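Local structure of beta-porphyranase A (Bacteroides plebeius, 4AW7) at residues 79-88 against 112-123; 127-137 against 177-188. The protein hydrolyses the red-seaweed polysaccharide porphyran at beta-1,4 linkages between D-galactose and L-galactose-6-sulfate, releasing mostly a sulfated disaccharide. One frame throughout, in Å; residues are numbered along the deposited sequence. Where two conformers were deposited one is given.

Overall arrangement
Both contacts use helix 120-132 of the parallel-stranded catalytic domain, contact 1 at its N-terminal turn and contact 2 from its later turns into strand 136-142; their centres lie about 19 Å apart. Contact 1 is partly buried: the end of helix 74-82 and the loop after it meet the loop leading into helix 120-132 and that helix's first turn, without direct hydrogen bonds, and two waters join the backbones. Its far end holds Asn80 and Lys81 of the glycan pocket. Contact 2 is buried, with eight of eleven touching residues enclosed, and packs apolar side chains from helix 160-179 and the loop after it, adding an arginine grip on a helix-end carbonyl. The two meet where Gln121 packs on His177.

Contact 1: residues 79-88 against 112-123; sequences YNKTHEVGKY and QHIQGGIDVQAA. With L6S (6-O-sulfo-alpha-L-galactopyranose), chain B.
Tyr79 lays its side chain along Gln112 and can be followed outward. Its CB lies 3.8 Å from Gln112 O, and its CD1 comes to 3.4 Å from that same oxygen. Farther out, CZ is 3.5 Å from Gln112 CG, which sits over the ring face 17° off the normal, a CH-pi contact; the hydroxyl OH ends 3.9 Å from Gln112 CG. The Gln112 chain bends at chi2 (81°), and its amide plane stands 84° from the ring. The opposite face of Tyr79 is covered by His83 CA, so the ring is sandwiched. Val85 places CG2 against the backbone, 3.6 Å from His113 C, while CG1 meets Gln115 CB. Tyr88 brings its OH to 3.4 Å from Ala123 CB; Trp126 stacks on its ring. No hydrogen bond crosses directly. Instead, one water joins Gly86 N, Tyr88 OH and His113 O, and a second bridges Gly86 O and Asp119 N. Asp119 caps helix 120-132, its OD1 accepting from Ala122 N at 3.0 Å. The type II turn Glu84-Lys87 lies against the loop before that helix, while the C-terminal end of helix 74-82 carries Asn80 and Lys81 to the sulfated sugar, Lys81 NZ donating to L6S O1S (3.0 Å) at the porphyran-binding site.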
loop_
_atom_site.group_PDB
_atom_site.type_symbol
_atom_site.label_atom_id
_atom_site.label_comp_id
_atom_site.label_asym_id
_atom_site.label_seq_id
_atom_site.Cartn_x
_atom_site.Cartn_y
_atom_site.Cartn_z
ATOM N N TYR A 79 -4.204 12.771 27.814
ATOM C CA TYR A 79 -2.989 13.212 28.510
ATOM C C TYR A 79 -2.976 14.725 28.647
ATOM O O TYR A 79 -2.570 15.268 29.674
ATOM C CB TYR A 79 -1.717 12.666 27.845
ATOM C CG TYR A 79 -0.498 13.024 28.646
ATOM C CD1 TYR A 79 -0.021 12.171 29.660
ATOM C CD2 TYR A 79 0.195 14.199 28.400
ATOM C CE1 TYR A 79 1.094 12.540 30.430
ATOM C CE2 TYR A 79 1.295 14.547 29.156
ATOM C CZ TYR A 79 1.742 13.721 30.159
ATOM O OH TYR A 79 2.829 14.118 30.907
ATOM N N ASN A 80 -3.495 15.410 27.634
ATOM C CA ASN A 80 -3.590 16.878 27.657
ATOM C C ASN A 80 -4.458 17.382 28.821
ATOM O O ASN A 80 -4.192 18.472 29.355
ATOM C CB ASN A 80 -4.093 17.378 26.295
ATOM C CG ASN A 80 -4.299 18.870 26.236
ATOM O OD1 ASN A 80 -5.423 19.328 26.388
ATOM N ND2 ASN A 80 -3.249 19.612 25.967
ATOM N N LYS A 81 -5.417 16.565 29.238
ATOM C CA LYS A 81 -6.284 16.889 30.399
ATOM C C LYS A 81 -5.708 16.422 31.732
ATOM O O LYS A 81 -5.748 17.170 32.707
ATOM C CB LYS A 81 -7.665 16.258 30.246
ATOM C CG LYS A 81 -8.371 16.547 28.911
ATOM C CD LYS A 81 -8.487 18.024 28.598
ATOM C CE LYS A 81 -8.996 18.277 27.164
ATOM N NZ LYS A 81 -8.060 17.606 26.110
ATOM N N THR A 82 -5.212 15.187 31.811
ATOM C CA THR A 82 -4.860 14.593 33.116
ATOM C C THR A 82 -3.373 14.666 33.426
ATOM O O THR A 82 -2.970 14.548 34.603
ATOM C CB THR A 82 -5.295 13.126 33.218
ATOM O OG1 THR A 82 -4.479 12.337 32.329
ATOM C CG2 THR A 82 -6.757 12.931 32.855
ATOM N N HIS A 83 -2.563 14.815 32.383
ATOM C CA HIS A 83 -1.092 14.791 32.458
ATOM C C HIS A 83 -0.548 13.524 33.131
ATOM O O HIS A 83 0.553 13.522 33.705
ATOM C CB HIS A 83 -0.551 16.107 33.049
ATOM C CG HIS A 83 -0.916 17.306 32.216
ATOM N ND1 HIS A 83 -0.254 17.635 31.048
ATOM C CD2 HIS A 83 -1.907 18.222 32.354
ATOM C CE1 HIS A 83 -0.796 18.722 30.526
ATOM N NE2 HIS A 83 -1.798 19.099 31.299
ATOM N N GLU A 84 -1.270 12.424 32.988
ATOM C CA GLU A 84 -0.828 11.144 33.497
ATOM C C GLU A 84 -1.229 10.056 32.514
ATOM O O GLU A 84 -2.405 9.904 32.216
ATOM C CB GLU A 84 -1.478 10.843 34.849
ATOM C CG GLU A 84 -0.985 11.611 36.055
ATOM C CD GLU A 84 -1.569 11.018 37.342
ATOM O OE1 GLU A 84 -1.237 9.856 37.679
ATOM O OE2 GLU A 84 -2.401 11.688 37.977
ATOM N N VAL A 85 -0.258 9.224 32.129
ATOM C CA VAL A 85 -0.525 8.091 31.257
ATOM C C VAL A 85 -1.525 7.162 31.927
ATOM O O VAL A 85 -1.465 6.958 33.152
ATOM C CB VAL A 85 0.773 7.350 30.873
ATOM C CG1 VAL A 85 1.476 6.734 32.085
ATOM C CG2 VAL A 85 0.475 6.296 29.828
ATOM N N GLY A 86 -2.451 6.601 31.160
ATOM C CA GLY A 86 -3.367 5.632 31.669
ATOM C C GLY A 86 -4.452 6.146 32.584
ATOM O O GLY A 86 -5.147 5.310 33.190
ATOM N N LYS A 87 -4.570 7.463 32.685
ATOM C CA LYS A 87 -5.629 8.091 33.478
ATOM C C LYS A 87 -6.462 8.983 32.549
ATOM O O LYS A 87 -5.923 9.855 31.857
ATOM C CB LYS A 87 -4.999 8.905 34.591
ATOM C CG LYS A 87 -4.058 8.124 35.524
ATOM C CD LYS A 87 -4.735 7.436 36.719
ATOM C CE LYS A 87 -5.174 6.010 36.416
ATOM N NZ LYS A 87 -4.900 5.090 37.564
ATOM N N TYR A 88 -7.782 8.785 32.577
ATOM C CA TYR A 88 -8.686 9.362 31.572
ATOM C C TYR A 88 -9.697 10.309 32.224
ATOM O O TYR A 88 -10.149 10.070 33.361
ATOM C CB TYR A 88 -9.352 8.233 30.772
ATOM C CG TYR A 88 -8.289 7.313 30.237
ATOM C CD1 TYR A 88 -7.359 7.769 29.310
ATOM C CD2 TYR A 88 -8.166 6.022 30.697
ATOM C CE1 TYR A 88 -6.321 6.957 28.861
ATOM C CE2 TYR A 88 -7.167 5.192 30.227
ATOM C CZ TYR A 88 -6.214 5.686 29.321
ATOM O OH TYR A 88 -5.186 4.862 28.872
ATOM N N GLN A 112 3.639 8.927 27.397
ATOM C CA GLN A 112 2.424 9.662 27.753
ATOM C C GLN A 112 1.156 8.953 27.364
ATOM O O GLN A 112 0.079 9.262 27.876
ATOM C CB GLN A 112 2.449 11.066 27.113
ATOM C CG GLN A 112 3.515 12.026 27.696
ATOM C CD GLN A 112 4.919 11.859 27.162
ATOM O OE1 GLN A 112 5.133 11.237 26.139
ATOM N NE2 GLN A 112 5.893 12.413 27.871
ATOM N N HIS A 113 1.286 7.977 26.453
ATOM C CA HIS A 113 0.167 7.268 25.887
ATOM C C HIS A 113 0.048 5.828 26.314
ATOM O O HIS A 113 -1.042 5.326 26.479
ATOM C CB HIS A 113 0.200 7.368 24.355
ATOM C CG HIS A 113 0.215 8.774 23.850
ATOM N ND1 HIS A 113 0.683 9.109 22.598
ATOM C CD2 HIS A 113 -0.181 9.938 24.431
ATOM C CE1 HIS A 113 0.570 10.420 22.438
ATOM N NE2 HIS A 113 0.071 10.948 23.542
ATOM N N ILE A 114 1.182 5.123 26.381
ATOM C CA ILE A 114 1.219 3.744 26.829
ATOM C C ILE A 114 2.440 3.602 27.757
ATOM O O ILE A 114 3.428 4.299 27.576
ATOM C CB ILE A 114 1.252 2.727 25.676
ATOM C CG1 ILE A 114 1.017 1.292 26.173
ATOM C CG2 ILE A 114 2.550 2.852 24.852
ATOM C CD1 ILE A 114 0.847 0.254 25.064
ATOM N N GLN A 115 2.323 2.772 28.791
ATOM C CA GLN A 115 3.410 2.586 29.753
ATOM C C GLN A 115 3.162 1.291 30.478
ATOM O O GLN A 115 2.045 0.801 30.558
ATOM C CB GLN A 115 3.461 3.781 30.730
ATOM C CG GLN A 115 4.537 3.752 31.820
ATOM C CD GLN A 115 5.933 3.646 31.269
ATOM O OE1 GLN A 115 6.314 2.595 30.745
ATOM N NE2 GLN A 115 6.726 4.719 31.407
ATOM N N GLY A 116 4.228 0.713 31.023
ATOM C CA GLY A 116 4.064 -0.449 31.887
ATOM C C GLY A 116 3.059 -0.155 32.988
ATOM O O GLY A 116 3.016 0.947 33.527
ATOM N N GLY A 117 2.252 -1.155 33.279
ATOM C CA GLY A 117 1.289 -1.056 34.367
ATOM C C GLY A 117 -0.043 -0.477 33.971
ATOM O O GLY A 117 -0.977 -0.459 34.763
ATOM N N ILE A 118 -0.165 -0.008 32.732
ATOM C CA ILE A 118 -1.429 0.535 32.235
ATOM C C ILE A 118 -2.570 -0.472 32.318
ATOM O O ILE A 118 -2.394 -1.660 32.048
ATOM C CB ILE A 118 -1.257 1.089 30.776
ATOM C CG1 ILE A 118 -2.424 1.989 30.401
ATOM C CG2 ILE A 118 -1.019 -0.024 29.791
ATOM C CD1 ILE A 118 -2.139 2.807 29.148
ATOM N N ASP A 119 -3.766 0.041 32.666
ATOM C CA ASP A 119 -4.978 -0.741 32.667
ATOM C C ASP A 119 -5.479 -0.790 31.209
ATOM O O ASP A 119 -6.067 0.158 30.704
ATOM C CB ASP A 119 -6.012 -0.108 33.618
ATOM C CG ASP A 119 -7.356 -0.852 33.641
ATOM O OD1 ASP A 119 -7.635 -1.696 32.782
ATOM O OD2 ASP A 119 -8.144 -0.610 34.610
ATOM N N VAL A 120 -5.207 -1.895 30.553
ATOM C CA VAL A 120 -5.506 -2.061 29.148
ATOM C C VAL A 120 -7.022 -2.039 28.865
ATOM O O VAL A 120 -7.473 -1.486 27.867
ATOM C CB VAL A 120 -4.894 -3.404 28.669
ATOM C CG1 VAL A 120 -5.330 -3.738 27.342
ATOM C CG2 VAL A 120 -3.347 -3.371 28.710
ATOM N N GLN A 121 -7.819 -2.629 29.752
ATOM C CA GLN A 121 -9.268 -2.582 29.572
ATOM C C GLN A 121 -9.787 -1.139 29.702
ATOM O O GLN A 121 -10.573 -0.696 28.865
ATOM C CB GLN A 121 -9.962 -3.589 30.524
ATOM C CG GLN A 121 -9.708 -5.077 30.079
ATOM C CD GLN A 121 -10.259 -5.370 28.625
ATOM O OE1 GLN A 121 -11.377 -5.048 28.385
ATOM N NE2 GLN A 121 -9.476 -5.919 27.699
ATOM N N ALA A 122 -9.284 -0.362 30.656
ATOM C CA ALA A 122 -9.670 1.032 30.801
ATOM C C ALA A 122 -9.221 1.844 29.577
ATOM O O ALA A 122 -9.918 2.774 29.164
ATOM C CB ALA A 122 -9.148 1.684 32.107
ATOM N N ALA A 123 -8.030 1.568 29.066
ATOM C CA ALA A 123 -7.533 2.284 27.895
ATOM C C ALA A 123 -8.484 2.051 26.722
ATOM O O ALA A 123 -8.836 2.994 26.014
ATOM C CB ALA A 123 -6.095 1.834 27.564
HETATM O O1S L6S B . -8.597 19.057 23.575
HETATM O O2S L6S B . -6.609 17.644 23.766
HETATM O O3S L6S B . -7.814 17.802 21.611
HETATM C C1 L6S B . -2.858 21.124 22.545
HETATM C C2 L6S B . -2.507 22.386 23.371
HETATM C C3 L6S B . -3.615 23.432 23.261
HETATM C C4 L6S B . -4.958 22.794 23.682
HETATM C C5 L6S B . -5.243 21.547 22.809
HETATM C C6 L6S B . -6.494 20.828 23.251
HETATM O O2 L6S B . -1.286 22.984 22.908
HETATM O O3 L6S B . -3.339 24.543 24.110
HETATM O O4 L6S B . -4.895 22.433 25.088
HETATM O O5 L6S B . -4.133 20.558 22.859
HETATM O O6 L6S B . -6.682 19.703 22.401
HETATM S S1 L6S B . -7.405 18.524 22.854
HETATM O O HOH W 1 -2.955 6.397 28.190
HETATM O O HOH W 2 -3.859 2.746 33.839
#

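Contact 2: residues 127-137 against 177-188; sequences SAEYYSNSELV and HIHNNPRLNGKM. With K (potassium ion), chain G.
Along the backbone the segments approach at Ala128 and Ile178, whose CA atoms are 5.0 Å apart, and diverge to 7.4 Å between the CA atoms of Val137 and Met188. At the close end Ala128 CB packs on His177 O. Leu184 comes next, its CD1 3.8 Å from Tyr131 CB and its CD2 against the Tyr131 backbone. Met188 crosses Tyr131 at about a right angle: the bend at chi3 (57°) carries CE over the ring face, 3.8 Å from the centroid, while SD stands oblique to the ring in a Met-aromatic contact. Tyr130 CD2 covers the other face, and Phe141 meets the ring edge-to-face. Met188 CG also touches Val137 CG2 at 3.7 Å. Ser132 OG turns back to Ala128 O (2.7 Å), approaching from the face opposite to Ser132 N. The polar link lies at the helix end, where Arg183 grips Ser132 O side-on with NE and NH2, both at 3.0 Å, the oxygen lying 5° out of the guanidinium plane; NH2 also donates to Gly96 O. NE and NH2 therefore both satisfy Ser132 O as helix 120-132 ends, and the arginine's positive charge would probably complement the partial negative charge of that C-terminus, beside an otherwise largely apolar interface.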
loop_
_atom_site.group_PDB
_atom_site.type_symbol
_atom_site.label_atom_id
_atom_site.label_comp_id
_atom_site.label_asym_id
_atom_site.label_seq_id
_atom_site.Cartn_x
_atom_site.Cartn_y
_atom_site.Cartn_z
ATOM N N SER A 127 -11.105 4.763 24.589
ATOM C CA SER A 127 -11.228 5.074 23.169
ATOM C C SER A 127 -12.689 5.111 22.773
ATOM O O SER A 127 -13.106 5.997 22.030
ATOM C CB SER A 127 -10.438 4.101 22.289
ATOM O OG SER A 127 -10.943 2.770 22.276
ATOM N N ALA A 128 -13.462 4.131 23.238
ATOM C CA ALA A 128 -14.893 4.077 22.912
ATOM C C ALA A 128 -15.676 5.210 23.537
ATOM O O ALA A 128 -16.550 5.774 22.900
ATOM C CB ALA A 128 -15.481 2.736 23.231
ATOM N N GLU A 129 -15.336 5.597 24.765
ATOM C CA GLU A 129 -16.020 6.707 25.386
ATOM C C GLU A 129 -15.708 8.049 24.672
ATOM O O GLU A 129 -16.608 8.864 24.434
ATOM C CB GLU A 129 -15.639 6.692 26.870
ATOM C CG GLU A 129 -16.160 7.828 27.721
ATOM C CD GLU A 129 -17.656 7.784 28.019
ATOM O OE1 GLU A 129 -18.339 6.825 27.622
ATOM O OE2 GLU A 129 -18.112 8.726 28.698
ATOM N N TYR A 130 -14.446 8.266 24.325
ATOM C CA TYR A 130 -14.013 9.464 23.650
ATOM C C TYR A 130 -14.734 9.577 22.297
ATOM O O TYR A 130 -15.363 10.599 22.012
ATOM C CB TYR A 130 -12.486 9.399 23.408
ATOM C CG TYR A 130 -11.952 10.557 22.606
ATOM C CD1 TYR A 130 -11.819 11.815 23.169
ATOM C CD2 TYR A 130 -11.570 10.398 21.264
ATOM C CE1 TYR A 130 -11.317 12.872 22.434
ATOM C CE2 TYR A 130 -11.069 11.448 20.552
ATOM C CZ TYR A 130 -10.949 12.680 21.128
ATOM O OH TYR A 130 -10.463 13.759 20.432
ATOM N N TYR A 131 -14.679 8.535 21.468
ATOM C CA TYR A 131 -15.267 8.628 20.141
ATOM C C TYR A 131 -16.798 8.606 20.151
ATOM O O TYR A 131 -17.427 9.294 19.348
ATOM C CB TYR A 131 -14.665 7.566 19.221
ATOM C CG TYR A 131 -13.235 7.866 18.777
ATOM C CD1 TYR A 131 -12.914 9.063 18.165
ATOM C CD2 TYR A 131 -12.213 6.936 18.959
ATOM C CE1 TYR A 131 -11.637 9.332 17.742
ATOM C CE2 TYR A 131 -10.922 7.194 18.520
ATOM C CZ TYR A 131 -10.631 8.385 17.935
ATOM O OH TYR A 131 -9.336 8.651 17.494
ATOM N N SER A 132 -17.415 7.819 21.029
ATOM C CA SER A 132 -18.883 7.737 21.032
ATOM C C SER A 132 -19.530 9.008 21.548
ATOM O O SER A 132 -20.727 9.214 21.293
ATOM C CB SER A 132 -19.368 6.498 21.774
ATOM O OG SER A 132 -19.130 6.631 23.135
ATOM N N ASN A 133 -18.770 9.858 22.222
ATOM C CA ASN A 133 -19.239 11.160 22.649
ATOM C C ASN A 133 -18.706 12.295 21.795
ATOM O O ASN A 133 -18.585 13.434 22.232
ATOM C CB ASN A 133 -18.932 11.381 24.143
ATOM C CG ASN A 133 -19.788 10.503 25.021
ATOM O OD1 ASN A 133 -20.947 10.834 25.291
ATOM N ND2 ASN A 133 -19.231 9.394 25.479
ATOM N N SER A 134 -18.319 11.962 20.558
ATOM C CA SER A 134 -17.855 12.949 19.613
ATOM C C SER A 134 -18.853 13.089 18.473
ATOM O O SER A 134 -19.403 12.120 18.004
ATOM C CB SER A 134 -16.502 12.520 19.017
ATOM O OG SER A 134 -15.457 12.465 19.984
ATOM N N GLU A 135 -18.995 14.313 17.985
ATOM C CA GLU A 135 -19.841 14.571 16.824
ATOM C C GLU A 135 -19.209 14.142 15.512
ATOM O O GLU A 135 -19.926 13.895 14.544
ATOM C CB GLU A 135 -20.257 16.045 16.720
ATOM C CG GLU A 135 -19.212 17.074 16.486
ATOM C CD GLU A 135 -19.725 18.520 16.598
ATOM O OE1 GLU A 135 -20.902 18.732 16.996
ATOM O OE2 GLU A 135 -18.922 19.449 16.287
ATOM N N LEU A 136 -17.880 14.046 15.486
ATOM C CA LEU A 136 -17.150 13.715 14.271
ATOM C C LEU A 136 -16.018 12.772 14.694
ATOM O O LEU A 136 -15.247 13.133 15.620
ATOM C CB LEU A 136 -16.559 14.993 13.656
ATOM C CG LEU A 136 -15.967 14.854 12.242
ATOM C CD1 LEU A 136 -16.995 14.472 11.190
ATOM C CD2 LEU A 136 -15.230 16.126 11.912
ATOM N N VAL A 137 -15.927 11.633 14.024
ATOM C CA VAL A 137 -14.883 10.658 14.291
ATOM C C VAL A 137 -14.099 10.338 13.029
ATOM O O VAL A 137 -14.617 10.454 11.928
ATOM C CB VAL A 137 -15.493 9.370 14.869
ATOM C CG1 VAL A 137 -16.233 9.675 16.205
ATOM C CG2 VAL A 137 -16.393 8.648 13.897
ATOM N N HIS A 177 -13.518 -2.803 22.336
ATOM C CA HIS A 177 -14.428 -1.815 22.913
ATOM C C HIS A 177 -15.150 -0.982 21.858
ATOM O O HIS A 177 -16.346 -0.718 21.972
ATOM C CB HIS A 177 -13.700 -0.910 23.888
ATOM C CG HIS A 177 -13.388 -1.558 25.208
ATOM N ND1 HIS A 177 -12.272 -2.333 25.425
ATOM C CD2 HIS A 177 -14.031 -1.484 26.396
ATOM C CE1 HIS A 177 -12.253 -2.726 26.688
ATOM N NE2 HIS A 177 -13.306 -2.217 27.304
ATOM N N ILE A 178 -14.453 -0.573 20.808
ATOM C CA ILE A 178 -15.077 0.183 19.727
ATOM C C ILE A 178 -16.166 -0.662 19.059
ATOM O O ILE A 178 -17.314 -0.186 18.826
ATOM C CB ILE A 178 -14.014 0.722 18.754
ATOM C CG1 ILE A 178 -13.292 1.891 19.435
ATOM C CG2 ILE A 178 -14.689 1.162 17.426
ATOM C CD1 ILE A 178 -12.182 2.527 18.626
ATOM N N HIS A 179 -15.862 -1.907 18.741
ATOM C CA HIS A 179 -16.841 -2.756 18.061
ATOM C C HIS A 179 -18.049 -3.092 18.932
ATOM O O HIS A 179 -19.154 -3.324 18.411
ATOM C CB HIS A 179 -16.225 -4.022 17.528
ATOM C CG HIS A 179 -15.209 -3.770 16.456
ATOM N ND1 HIS A 179 -14.049 -4.510 16.335
ATOM C CD2 HIS A 179 -15.171 -2.838 15.474
ATOM C CE1 HIS A 179 -13.352 -4.053 15.303
ATOM N NE2 HIS A 179 -14.000 -3.031 14.770
ATOM N N ASN A 180 -17.857 -3.118 20.241
ATOM C CA ASN A 180 -18.975 -3.387 21.158
ATOM C C ASN A 180 -19.747 -2.142 21.542
ATOM O O ASN A 180 -20.678 -2.229 22.349
ATOM C CB ASN A 180 -18.460 -4.090 22.433
ATOM C CG ASN A 180 -18.232 -5.577 22.240
ATOM O OD1 ASN A 180 -18.925 -6.245 21.454
ATOM N ND2 ASN A 180 -17.309 -6.137 23.043
ATOM N N ASN A 181 -19.430 -0.991 20.951
ATOM C CA ASN A 181 -20.167 0.254 21.152
ATOM C C ASN A 181 -21.055 0.455 19.910
ATOM O O ASN A 181 -20.550 0.708 18.814
ATOM C CB ASN A 181 -19.217 1.444 21.371
ATOM C CG ASN A 181 -19.950 2.711 21.682
ATOM O OD1 ASN A 181 -20.695 3.237 20.841
ATOM N ND2 ASN A 181 -19.716 3.250 22.861
ATOM N N PRO A 182 -22.406 0.338 20.056
ATOM C CA PRO A 182 -23.255 0.409 18.845
ATOM C C PRO A 182 -23.238 1.767 18.133
ATOM O O PRO A 182 -23.586 1.837 16.953
ATOM C CB PRO A 182 -24.671 0.080 19.366
ATOM C CG PRO A 182 -24.571 0.266 20.855
ATOM C CD PRO A 182 -23.182 -0.031 21.257
ATOM N N ARG A 183 -22.840 2.827 18.817
ATOM C CA ARG A 183 -22.700 4.137 18.169
ATOM C C ARG A 183 -21.501 4.214 17.221
ATOM O O ARG A 183 -21.479 5.028 16.306
ATOM C CB ARG A 183 -22.613 5.246 19.181
ATOM C CG ARG A 183 -23.959 5.523 19.811
ATOM C CD ARG A 183 -23.877 6.492 20.931
ATOM N NE ARG A 183 -23.303 7.820 20.690
ATOM C CZ ARG A 183 -23.910 8.812 20.034
ATOM N NH1 ARG A 183 -25.102 8.637 19.473
ATOM N NH2 ARG A 183 -23.326 9.984 19.963
ATOM N N LEU A 184 -20.490 3.384 17.465
ATOM C CA LEU A 184 -19.260 3.385 16.633
ATOM C C LEU A 184 -19.137 2.200 15.697
ATOM O O LEU A 184 -18.504 2.316 14.644
ATOM C CB LEU A 184 -18.051 3.368 17.557
ATOM C CG LEU A 184 -17.945 4.541 18.502
ATOM C CD1 LEU A 184 -16.744 4.402 19.440
ATOM C CD2 LEU A 184 -17.888 5.874 17.763
ATOM N N ASN A 185 -19.696 1.048 16.068
ATOM C CA ASN A 185 -19.533 -0.185 15.314
ATOM C C ASN A 185 -20.100 0.016 13.912
ATOM O O ASN A 185 -21.254 0.459 13.744
ATOM C CB ASN A 185 -20.238 -1.348 16.029
ATOM C CG ASN A 185 -19.900 -2.731 15.451
ATOM O OD1 ASN A 185 -20.773 -3.597 15.335
ATOM N ND2 ASN A 185 -18.647 -2.944 15.094
ATOM N N GLY A 186 -19.289 -0.278 12.902
ATOM C CA GLY A 186 -19.664 -0.055 11.509
ATOM C C GLY A 186 -19.247 1.295 10.943
ATOM O O GLY A 186 -19.205 1.438 9.712
ATOM N N LYS A 187 -19.014 2.292 11.802
ATOM C CA LYS A 187 -18.600 3.640 11.413
ATOM C C LYS A 187 -17.093 3.853 11.451
ATOM O O LYS A 187 -16.515 4.441 10.541
ATOM C CB LYS A 187 -19.252 4.708 12.301
ATOM C CG LYS A 187 -20.649 4.939 11.919
ATOM C CD LYS A 187 -21.233 6.097 12.613
ATOM C CE LYS A 187 -22.611 6.303 12.023
ATOM N NZ LYS A 187 -23.254 7.362 12.716
ATOM N N MET A 188 -16.460 3.364 12.500
ATOM C CA MET A 188 -15.003 3.452 12.644
ATOM C C MET A 188 -14.396 2.120 12.403
ATOM O O MET A 188 -14.867 1.122 12.910
ATOM C CB MET A 188 -14.627 3.848 14.070
ATOM C CG MET A 188 -15.102 5.196 14.431
ATOM S SD MET A 188 -14.482 5.740 16.030
ATOM C CE MET A 188 -12.721 5.598 15.702
HETATM K K K G . -12.444 13.842 13.841
#